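Local coordinates for immunity 23 family protein (Burkholderia dolosa AU0158, PDB 5FFP) that probably acts as the immunity protein of a contact-dependent growth inhibition system, protecting the cell that makes it from the matching CdiA toxin, at residues L49-M58 with F144-S155; P6-A15 with G27-L37. One frame throughout, in Å; residues are numbered along the deposited sequence.

Contact 1 of 2, residues L49-M58 with F144-S155; sequences LSMLSRLHCM and FQSVVRDVLAKS
Selenomethionine Met-58 lies along helix 143-154 with its chain folded back on itself, chi1, chi2 and chi3 all near -60°. Followed outward, CB and CG lead to SE, which sits 3.8 Å from Gln-145 CG and also meets Val-148 CG1. The terminal CE then touches Val-148 CG1 at 3.9 Å and ends over one face of the Arg-149 guanidinium, offset toward its rim.

One turn back, the Gln-145 amide reaches the end of the 49-58 segment: NE2 donates to Cys-57 O at 2.8 Å, fairly straight at 159°, with the oxygen close to the amide plane. The same NE2 has a weak second bond to Glu-116. Cys-57 SG approaches the Phe-144 ring obliquely, 3.7 Å from CE1, while Leu-55 CD1 comes to the edge of that ring. At the other end the Leu-49 and Leu-152 side chains run antiparallel alongside each other, Leu-49 CB 3.6 Å from Leu-152 CD2, and Leu-152 CD1 packs on Ser-53 CB at 3.5 Å.

Helix 45-52 and the turn after it are thus held against the C-terminal helix mostly by apolar contact, with one hydrogen bond fixing where the loop end sits.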
loop_
_atom_site.group_PDB
_atom_site.type_symbol
_atom_site.label_atom_id
_atom_site.label_comp_id
_atom_site.label_asym_id
_atom_site.label_seq_id
_atom_site.Cartn_x
_atom_site.Cartn_y
_atom_site.Cartn_z
ATOM N N LEU A 49 -12.374 -17.787 -5.160
ATOM C CA LEU A 49 -13.267 -17.423 -6.274
ATOM C C LEU A 49 -13.943 -16.093 -6.004
ATOM O O LEU A 49 -13.978 -15.242 -6.882
ATOM C CB LEU A 49 -14.297 -18.526 -6.592
ATOM C CG LEU A 49 -13.919 -19.612 -7.644
ATOM C CD1 LEU A 49 -12.462 -20.033 -7.670
ATOM C CD2 LEU A 49 -14.794 -20.850 -7.462
ATOM N N SER A 50 -14.436 -15.880 -4.788
ATOM C CA SER A 50 -15.056 -14.608 -4.491
ATOM C C SER A 50 -14.071 -13.423 -4.606
ATOM O O SER A 50 -14.475 -12.309 -4.993
ATOM C CB SER A 50 -15.707 -14.621 -3.135
ATOM O OG SER A 50 -14.708 -14.580 -2.162
HETATM N N MSE A 51 -12.799 -13.661 -4.313
HETATM C CA MSE A 51 -11.787 -12.625 -4.469
HETATM C C MSE A 51 -11.365 -12.377 -5.926
HETATM O O MSE A 51 -10.993 -11.256 -6.289
HETATM C CB MSE A 51 -10.662 -13.058 -3.544
HETATM C CG MSE A 51 -9.296 -12.484 -3.919
HETATM SE SE MSE A 51 -8.347 -13.554 -5.323
HETATM C CE MSE A 51 -7.108 -12.094 -5.822
ATOM N N LEU A 52 -11.379 -13.419 -6.762
ATOM C CA LEU A 52 -11.126 -13.240 -8.200
ATOM C C LEU A 52 -12.239 -12.393 -8.804
ATOM O O LEU A 52 -11.985 -11.542 -9.664
ATOM C CB LEU A 52 -11.030 -14.563 -8.954
ATOM C CG LEU A 52 -9.832 -15.465 -8.696
ATOM C CD1 LEU A 52 -10.026 -16.766 -9.448
ATOM C CD2 LEU A 52 -8.525 -14.804 -9.071
ATOM N N SER A 53 -13.454 -12.584 -8.308
ATOM C CA SER A 53 -14.588 -11.847 -8.825
ATOM C C SER A 53 -14.522 -10.346 -8.561
ATOM O O SER A 53 -15.230 -9.598 -9.219
ATOM C CB SER A 53 -15.909 -12.420 -8.286
ATOM O OG SER A 53 -16.199 -11.980 -6.981
ATOM N N ARG A 54 -13.689 -9.915 -7.610
ATOM C CA ARG A 54 -13.562 -8.511 -7.199
ATOM C C ARG A 54 -12.182 -7.943 -7.541
ATOM O O ARG A 54 -11.750 -6.960 -6.960
ATOM C CB ARG A 54 -13.832 -8.389 -5.690
ATOM C CG ARG A 54 -15.313 -8.538 -5.316
ATOM C CD ARG A 54 -15.603 -9.393 -4.077
ATOM N NE ARG A 54 -15.266 -8.799 -2.790
ATOM C CZ ARG A 54 -15.756 -9.234 -1.611
ATOM N NH1 ARG A 54 -16.604 -10.273 -1.550
ATOM N NH2 ARG A 54 -15.404 -8.623 -0.479
ATOM N N LEU A 55 -11.481 -8.558 -8.479
ATOM C CA LEU A 55 -10.251 -7.968 -8.976
ATOM C C LEU A 55 -10.577 -6.703 -9.755
ATOM O O LEU A 55 -11.614 -6.603 -10.415
ATOM C CB LEU A 55 -9.492 -8.937 -9.875
ATOM C CG LEU A 55 -8.859 -10.126 -9.160
ATOM C CD1 LEU A 55 -8.412 -11.185 -10.171
ATOM C CD2 LEU A 55 -7.708 -9.642 -8.285
ATOM N N HIS A 56 -9.695 -5.718 -9.646
ATOM C CA HIS A 56 -9.878 -4.430 -10.319
ATOM C C HIS A 56 -10.182 -4.615 -11.812
ATOM O O HIS A 56 -11.030 -3.911 -12.371
ATOM C CB HIS A 56 -8.628 -3.546 -10.124
ATOM C CG HIS A 56 -8.880 -2.089 -10.341
ATOM N ND1 HIS A 56 -8.444 -1.416 -11.464
ATOM C CD2 HIS A 56 -9.511 -1.168 -9.567
ATOM C CE1 HIS A 56 -8.804 -0.146 -11.376
ATOM N NE2 HIS A 56 -9.447 0.032 -10.233
ATOM N N CYS A 57 -9.511 -5.577 -12.445
ATOM C CA CYS A 57 -9.690 -5.801 -13.873
ATOM C C CYS A 57 -11.051 -6.349 -14.292
ATOM O O CYS A 57 -11.332 -6.430 -15.487
ATOM C CB CYS A 57 -8.582 -6.709 -14.408
ATOM S SG CYS A 57 -8.683 -8.429 -13.892
HETATM N N MSE A 58 -11.909 -6.717 -13.351
HETATM C CA MSE A 58 -13.192 -7.291 -13.723
HETATM C C MSE A 58 -14.171 -6.245 -14.115
HETATM O O MSE A 58 -15.160 -6.552 -14.787
HETATM C CB MSE A 58 -13.811 -8.110 -12.596
HETATM C CG MSE A 58 -12.902 -9.248 -12.166
HETATM SE SE MSE A 58 -12.530 -10.537 -13.606
HETATM C CE MSE A 58 -14.347 -11.253 -13.965
ATOM N N PHE A 144 -8.661 -13.095 -20.154
ATOM C CA PHE A 144 -8.557 -13.349 -18.721
ATOM C C PHE A 144 -9.899 -13.207 -17.991
ATOM O O PHE A 144 -10.363 -14.108 -17.320
ATOM C CB PHE A 144 -7.509 -12.433 -18.072
ATOM C CG PHE A 144 -7.421 -12.604 -16.582
ATOM C CD1 PHE A 144 -8.260 -11.890 -15.753
ATOM C CD2 PHE A 144 -6.532 -13.499 -16.021
ATOM C CE1 PHE A 144 -8.207 -12.050 -14.392
ATOM C CE2 PHE A 144 -6.467 -13.656 -14.656
ATOM C CZ PHE A 144 -7.305 -12.935 -13.841
ATOM N N GLN A 145 -10.521 -12.062 -18.101
ATOM C CA GLN A 145 -11.799 -11.879 -17.434
ATOM C C GLN A 145 -12.800 -12.986 -17.800
ATOM O O GLN A 145 -13.459 -13.539 -16.931
ATOM C CB GLN A 145 -12.389 -10.507 -17.776
ATOM C CG GLN A 145 -11.627 -9.357 -17.140
ATOM C CD GLN A 145 -10.502 -8.807 -18.023
ATOM O OE1 GLN A 145 -9.913 -9.527 -18.847
ATOM N NE2 GLN A 145 -10.182 -7.535 -17.834
ATOM N N SER A 146 -12.918 -13.283 -19.099
ATOM C CA SER A 146 -13.923 -14.235 -19.585
ATOM C C SER A 146 -13.705 -15.655 -19.018
ATOM O O SER A 146 -14.661 -16.356 -18.703
ATOM C CB SER A 146 -13.946 -14.251 -21.112
ATOM O OG SER A 146 -13.003 -15.180 -21.630
ATOM N N VAL A 147 -12.446 -16.052 -18.863
ATOM C CA VAL A 147 -12.087 -17.313 -18.205
ATOM C C VAL A 147 -12.450 -17.272 -16.716
ATOM O O VAL A 147 -13.064 -18.182 -16.192
ATOM C CB VAL A 147 -10.574 -17.598 -18.380
ATOM C CG1 VAL A 147 -10.059 -18.644 -17.390
ATOM C CG2 VAL A 147 -10.292 -18.041 -19.804
ATOM N N VAL A 148 -12.110 -16.186 -16.047
ATOM C CA VAL A 148 -12.520 -16.011 -14.651
ATOM C C VAL A 148 -14.023 -16.090 -14.496
ATOM O O VAL A 148 -14.547 -16.799 -13.635
ATOM C CB VAL A 148 -12.012 -14.684 -14.061
ATOM C CG1 VAL A 148 -12.575 -14.463 -12.672
ATOM C CG2 VAL A 148 -10.492 -14.686 -14.007
ATOM N N ARG A 149 -14.724 -15.356 -15.333
ATOM C CA ARG A 149 -16.176 -15.311 -15.273
ATOM C C ARG A 149 -16.775 -16.705 -15.503
ATOM O O ARG A 149 -17.789 -17.069 -14.896
ATOM C CB ARG A 149 -16.708 -14.292 -16.284
ATOM C CG ARG A 149 -18.038 -13.667 -15.879
ATOM C CD ARG A 149 -18.429 -12.486 -16.762
ATOM N NE ARG A 149 -17.810 -11.205 -16.379
ATOM C CZ ARG A 149 -16.789 -10.582 -16.996
ATOM N NH1 ARG A 149 -16.370 -9.396 -16.527
ATOM N NH2 ARG A 149 -16.177 -11.122 -18.069
ATOM N N ASP A 150 -16.123 -17.483 -16.368
ATOM C CA ASP A 150 -16.530 -18.855 -16.650
ATOM C C ASP A 150 -16.344 -19.717 -15.401
ATOM O O ASP A 150 -17.238 -20.482 -15.020
ATOM C CB ASP A 150 -15.691 -19.403 -17.817
ATOM C CG ASP A 150 -16.231 -20.704 -18.398
ATOM O OD1 ASP A 150 -17.449 -21.005 -18.267
ATOM O OD2 ASP A 150 -15.411 -21.428 -19.029
ATOM N N VAL A 151 -15.183 -19.608 -14.762
ATOM C CA VAL A 151 -14.964 -20.356 -13.523
ATOM C C VAL A 151 -16.044 -20.062 -12.467
ATOM O O VAL A 151 -16.509 -20.954 -11.788
ATOM C CB VAL A 151 -13.575 -20.092 -12.942
ATOM C CG1 VAL A 151 -13.440 -20.775 -11.597
ATOM C CG2 VAL A 151 -12.512 -20.639 -13.866
ATOM N N LEU A 152 -16.460 -18.810 -12.362
ATOM C CA LEU A 152 -17.500 -18.432 -11.387
ATOM C C LEU A 152 -18.872 -18.954 -11.761
ATOM O O LEU A 152 -19.652 -19.324 -10.892
ATOM C CB LEU A 152 -17.563 -16.919 -11.225
ATOM C CG LEU A 152 -16.261 -16.316 -10.704
ATOM C CD1 LEU A 152 -16.276 -14.795 -10.862
ATOM C CD2 LEU A 152 -16.018 -16.741 -9.268
ATOM N N ALA A 153 -19.165 -18.968 -13.058
ATOM C CA ALA A 153 -20.436 -19.503 -13.545
ATOM C C ALA A 153 -20.568 -21.003 -13.273
ATOM O O ALA A 153 -21.646 -21.461 -12.922
ATOM C CB ALA A 153 -20.597 -19.227 -15.037
ATOM N N LYS A 154 -19.476 -21.751 -13.439
ATOM C CA LYS A 154 -19.530 -23.219 -13.393
ATOM C C LYS A 154 -19.511 -23.842 -11.985
ATOM O O LYS A 154 -19.734 -25.045 -11.832
ATOM C CB LYS A 154 -18.381 -23.818 -14.224
ATOM C CG LYS A 154 -18.564 -23.676 -15.730
ATOM C CD LYS A 154 -17.282 -23.954 -16.503
ATOM C CE LYS A 154 -16.517 -25.210 -16.008
ATOM N NZ LYS A 154 -15.273 -25.569 -16.766
ATOM N N SER A 155 -19.246 -23.037 -10.962
ATOM C CA SER A 155 -19.030 -23.566 -9.617
ATOM C C SER A 155 -20.295 -24.070 -8.897
ATOM O O SER A 155 -21.139 -23.287 -8.464
ATOM C CB SER A 155 -18.287 -22.516 -8.798
ATOM O OG SER A 155 -17.052 -22.242 -9.452
#

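Contact 2 of 2, residues P6-A15 with G27-L37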
loop_
_atom_site.group_PDB
_atom_site.type_symbol
_atom_site.label_atom_id
_atom_site.label_comp_id
_atom_site.label_asym_id
_atom_site.label_seq_id
_atom_site.Cartn_x
_atom_site.Cartn_y
_atom_site.Cartn_z
ATOM N N PRO A 6 -5.038 -23.998 -21.769
ATOM C CA PRO A 6 -3.745 -23.935 -21.130
ATOM C C PRO A 6 -2.642 -23.318 -21.976
ATOM O O PRO A 6 -1.658 -22.883 -21.413
ATOM C CB PRO A 6 -3.416 -25.388 -20.855
ATOM C CG PRO A 6 -4.748 -26.001 -20.660
ATOM C CD PRO A 6 -5.665 -25.306 -21.609
ATOM N N HIS A 7 -2.771 -23.304 -23.300
ATOM C CA HIS A 7 -1.706 -22.735 -24.127
ATOM C C HIS A 7 -1.704 -21.224 -24.095
ATOM O O HIS A 7 -0.716 -20.612 -24.473
ATOM C CB HIS A 7 -1.780 -23.231 -25.593
ATOM C CG HIS A 7 -1.329 -24.654 -25.778
ATOM N ND1 HIS A 7 -1.634 -25.398 -26.900
ATOM C CD2 HIS A 7 -0.641 -25.489 -24.960
ATOM C CE1 HIS A 7 -1.124 -26.616 -26.778
ATOM N NE2 HIS A 7 -0.518 -26.698 -25.611
ATOM N N THR A 8 -2.809 -20.611 -23.692
ATOM C CA THR A 8 -2.875 -19.156 -23.555
ATOM C C THR A 8 -3.114 -18.811 -22.058
ATOM O O THR A 8 -2.163 -18.511 -21.318
ATOM C CB THR A 8 -4.007 -18.614 -24.410
ATOM O OG1 THR A 8 -5.147 -19.441 -24.206
ATOM C CG2 THR A 8 -3.643 -18.632 -25.923
ATOM N N PHE A 9 -4.360 -18.942 -21.607
ATOM C CA PHE A 9 -4.666 -18.822 -20.185
ATOM C C PHE A 9 -5.796 -19.748 -19.752
ATOM O O PHE A 9 -6.854 -19.811 -20.388
ATOM C CB PHE A 9 -5.023 -17.366 -19.825
ATOM C CG PHE A 9 -5.430 -17.195 -18.404
ATOM C CD1 PHE A 9 -4.524 -17.454 -17.379
ATOM C CD2 PHE A 9 -6.732 -16.860 -18.069
ATOM C CE1 PHE A 9 -4.906 -17.348 -16.058
ATOM C CE2 PHE A 9 -7.113 -16.737 -16.741
ATOM C CZ PHE A 9 -6.200 -16.973 -15.745
ATOM N N ALA A 10 -5.576 -20.457 -18.655
ATOM C CA ALA A 10 -6.626 -21.271 -18.078
ATOM C C ALA A 10 -6.470 -21.316 -16.579
ATOM O O ALA A 10 -5.375 -21.075 -16.057
ATOM C CB ALA A 10 -6.564 -22.672 -18.639
ATOM N N ILE A 11 -7.576 -21.660 -15.907
ATOM C CA ILE A 11 -7.583 -21.929 -14.480
ATOM C C ILE A 11 -8.002 -23.341 -14.302
ATOM O O ILE A 11 -9.032 -23.760 -14.852
ATOM C CB ILE A 11 -8.588 -21.027 -13.737
ATOM C CG1 ILE A 11 -8.260 -19.554 -14.044
ATOM C CG2 ILE A 11 -8.488 -21.237 -12.221
ATOM C CD1 ILE A 11 -9.212 -18.581 -13.428
ATOM N N TRP A 12 -7.225 -24.073 -13.517
ATOM C CA TRP A 12 -7.517 -25.416 -13.158
ATOM C C TRP A 12 -7.775 -25.440 -11.643
ATOM O O TRP A 12 -6.871 -25.049 -10.861
ATOM C CB TRP A 12 -6.272 -26.245 -13.471
ATOM C CG TRP A 12 -6.475 -27.721 -13.613
ATOM C CD1 TRP A 12 -7.645 -28.382 -13.690
ATOM C CD2 TRP A 12 -5.456 -28.690 -13.828
ATOM N NE1 TRP A 12 -7.415 -29.724 -13.864
ATOM C CE2 TRP A 12 -6.071 -29.927 -13.948
ATOM C CE3 TRP A 12 -4.060 -28.631 -13.866
ATOM C CZ2 TRP A 12 -5.356 -31.106 -14.114
ATOM C CZ3 TRP A 12 -3.337 -29.826 -14.002
ATOM C CH2 TRP A 12 -3.985 -31.027 -14.129
ATOM N N CYS A 13 -8.954 -25.901 -11.208
ATOM C CA CYS A 13 -9.189 -26.075 -9.767
ATOM C C CYS A 13 -10.115 -27.249 -9.350
ATOM O O CYS A 13 -10.978 -27.714 -10.128
ATOM C CB CYS A 13 -9.644 -24.743 -9.153
ATOM S SG CYS A 13 -11.141 -24.028 -9.851
ATOM N N ASP A 14 -9.843 -27.812 -8.163
ATOM C CA ASP A 14 -10.667 -28.853 -7.600
ATOM C C ASP A 14 -10.514 -28.895 -6.078
ATOM O O ASP A 14 -9.421 -28.815 -5.558
ATOM C CB ASP A 14 -10.247 -30.226 -8.147
ATOM C CG ASP A 14 -10.886 -30.573 -9.472
ATOM O OD1 ASP A 14 -12.132 -30.663 -9.548
ATOM O OD2 ASP A 14 -10.126 -30.729 -10.457
ATOM N N ALA A 15 -11.620 -29.114 -5.402
ATOM C CA ALA A 15 -11.676 -29.525 -4.024
ATOM C C ALA A 15 -11.074 -30.918 -3.818
ATOM O O ALA A 15 -11.172 -31.800 -4.694
ATOM C CB ALA A 15 -13.144 -29.578 -3.578
ATOM N N GLY A 27 -8.694 -27.413 -1.519
ATOM C CA GLY A 27 -8.107 -28.192 -2.601
ATOM C C GLY A 27 -7.050 -27.437 -3.388
ATOM O O GLY A 27 -6.196 -26.764 -2.807
ATOM N N CYS A 28 -7.099 -27.536 -4.713
ATOM C CA CYS A 28 -6.007 -27.049 -5.573
ATOM C C CYS A 28 -6.491 -26.048 -6.588
ATOM O O CYS A 28 -7.652 -26.103 -7.049
ATOM C CB CYS A 28 -5.349 -28.208 -6.292
ATOM S SG CYS A 28 -4.584 -29.403 -5.159
ATOM N N LEU A 29 -5.599 -25.098 -6.882
ATOM C CA LEU A 29 -5.869 -24.073 -7.856
ATOM C C LEU A 29 -4.580 -23.680 -8.549
ATOM O O LEU A 29 -3.532 -23.521 -7.918
ATOM C CB LEU A 29 -6.478 -22.853 -7.206
ATOM C CG LEU A 29 -6.900 -21.782 -8.188
ATOM C CD1 LEU A 29 -8.184 -21.126 -7.730
ATOM C CD2 LEU A 29 -5.829 -20.748 -8.351
ATOM N N GLY A 30 -4.655 -23.606 -9.871
ATOM C CA GLY A 30 -3.496 -23.251 -10.660
ATOM C C GLY A 30 -3.940 -22.413 -11.821
ATOM O O GLY A 30 -5.076 -22.507 -12.235
ATOM N N TYR A 31 -3.038 -21.586 -12.292
ATOM C CA TYR A 31 -3.157 -20.826 -13.528
ATOM C C TYR A 31 -2.169 -21.475 -14.527
ATOM O O TYR A 31 -0.971 -21.666 -14.201
ATOM C CB TYR A 31 -2.695 -19.389 -13.307
ATOM C CG TYR A 31 -3.638 -18.424 -12.650
ATOM C CD1 TYR A 31 -4.825 -18.826 -12.049
ATOM C CD2 TYR A 31 -3.303 -17.110 -12.573
ATOM C CE1 TYR A 31 -5.670 -17.925 -11.434
ATOM C CE2 TYR A 31 -4.133 -16.207 -11.951
ATOM C CZ TYR A 31 -5.314 -16.631 -11.374
ATOM O OH TYR A 31 -6.126 -15.686 -10.775
ATOM N N PHE A 32 -2.666 -21.834 -15.707
ATOM C CA PHE A 32 -1.802 -22.121 -16.870
ATOM C C PHE A 32 -1.626 -20.813 -17.649
ATOM O O PHE A 32 -2.596 -20.132 -17.973
ATOM C CB PHE A 32 -2.451 -23.089 -17.848
ATOM C CG PHE A 32 -2.370 -24.512 -17.459
ATOM C CD1 PHE A 32 -1.258 -25.249 -17.759
ATOM C CD2 PHE A 32 -3.449 -25.130 -16.869
ATOM C CE1 PHE A 32 -1.191 -26.584 -17.401
ATOM C CE2 PHE A 32 -3.404 -26.454 -16.497
ATOM C CZ PHE A 32 -2.273 -27.194 -16.771
HETATM N N MSE A 33 -0.386 -20.493 -17.963
HETATM C CA MSE A 33 -0.069 -19.265 -18.661
HETATM C C MSE A 33 0.964 -19.632 -19.696
HETATM O O MSE A 33 2.076 -20.095 -19.357
HETATM C CB MSE A 33 0.437 -18.249 -17.638
HETATM C CG MSE A 33 -0.482 -18.128 -16.422
HETATM SE SE MSE A 33 0.298 -16.789 -15.203
HETATM C CE MSE A 33 1.642 -17.953 -14.342
ATOM N N GLY A 34 0.583 -19.479 -20.968
ATOM C CA GLY A 34 1.421 -19.889 -22.128
ATOM C C GLY A 34 2.004 -21.267 -22.005
ATOM O O GLY A 34 3.174 -21.486 -22.318
ATOM N N GLY A 35 1.207 -22.187 -21.466
ATOM C CA GLY A 35 1.632 -23.571 -21.239
ATOM C C GLY A 35 2.311 -23.877 -19.920
ATOM O O GLY A 35 2.458 -25.052 -19.557
ATOM N N LYS A 36 2.739 -22.845 -19.201
ATOM C CA LYS A 36 3.373 -23.034 -17.917
ATOM C C LYS A 36 2.295 -23.044 -16.848
ATOM O O LYS A 36 1.273 -22.360 -16.984
ATOM C CB LYS A 36 4.386 -21.912 -17.686
ATOM C CG LYS A 36 5.148 -22.021 -16.370
ATOM C CD LYS A 36 6.465 -21.231 -16.403
ATOM C CE LYS A 36 7.363 -21.512 -15.188
ATOM N NZ LYS A 36 6.761 -21.024 -13.925
ATOM N N LEU A 37 2.511 -23.828 -15.787
ATOM C CA LEU A 37 1.545 -23.951 -14.683
ATOM C C LEU A 37 2.172 -23.501 -13.366
ATOM O O LEU A 37 3.253 -23.950 -12.984
ATOM C CB LEU A 37 1.060 -25.393 -14.544
ATOM C CG LEU A 37 0.003 -25.714 -13.463
ATOM C CD1 LEU A 37 -1.305 -25.017 -13.757
ATOM C CD2 LEU A 37 -0.231 -27.216 -13.330
#
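The Phe-32 ring is covered on both faces: Leu-37 CD1 stands over the centre of one, and Pro-6 CB lies over the other, 3.9 Å from the ring centroid in a CH-pi contact. Phe-32 CE2 comes within 3.5 Å of Trp-12 CE3, the planes 30° apart but slid so far that the rings barely overlap. Leu-37 CD2 meets the edge of the indole. Trp-12 and Phe-32 lie on one face of the antiparallel beta hairpin of strands 9-15 and 26-33, within a four-stranded sheet, flanked by Pro-6 and by Leu-37 of strand 36-44.

The other face carries Phe-9, Ile-11, Cys-13, Leu-29, Tyr-31 and Met-33, and turns to helices 45-52 and 143-154 and, at the Met-33 end, to strand 120-127. Phe-9 and Tyr-31 form a T-shaped pair, planes at 88°. A chi1 of 176° carries the Phe-9 ring toward the neighbouring strand, and its CE1 lies over the Tyr-31 face, off its centre, 3.8 Å from Tyr-31 CG. Ile-11 CG1 packs beside the same tyrosine, whose OH is hydrogen-bonded to Val-100 O.

Paired backbone bonds join Ala-10 with Phe-32, Trp-12 with Gly-30 and Asp-14 with Cys-28. Thr-8 and Phe-9 make a classic bulge opposite Asn-5. Beyond it the type I' turn from Met-33 to Lys-36 is tied to 6-15 twice: Gly-34 N donates to Thr-8 O, nearly straight, and Gly-35 N reaches Pro-6 O at 2.9 Å.

Both segments of contact 2 come earlier in the chain than those of contact 1: strand 36-44 follows the type I' turn after strand 26-33 and leads straight into helix 45-52, while helix 143-154 comes back from the far end of the modelled chain. The two centres lie about 14 Å apart in one layered unit, with both helices packed against the face of the four-stranded sheet that bears Phe-9, Ile-11 and Tyr-31. They meet directly where Phe-144 CD2 lies 3.4 Å from Phe-9 CE2 and where Leu-52 CD2 sits 3.1 Å from Tyr-31 OH. The C-terminal helix has the sheet on one flank and segment 49-58 on another, joining early and late sequence in a shared core.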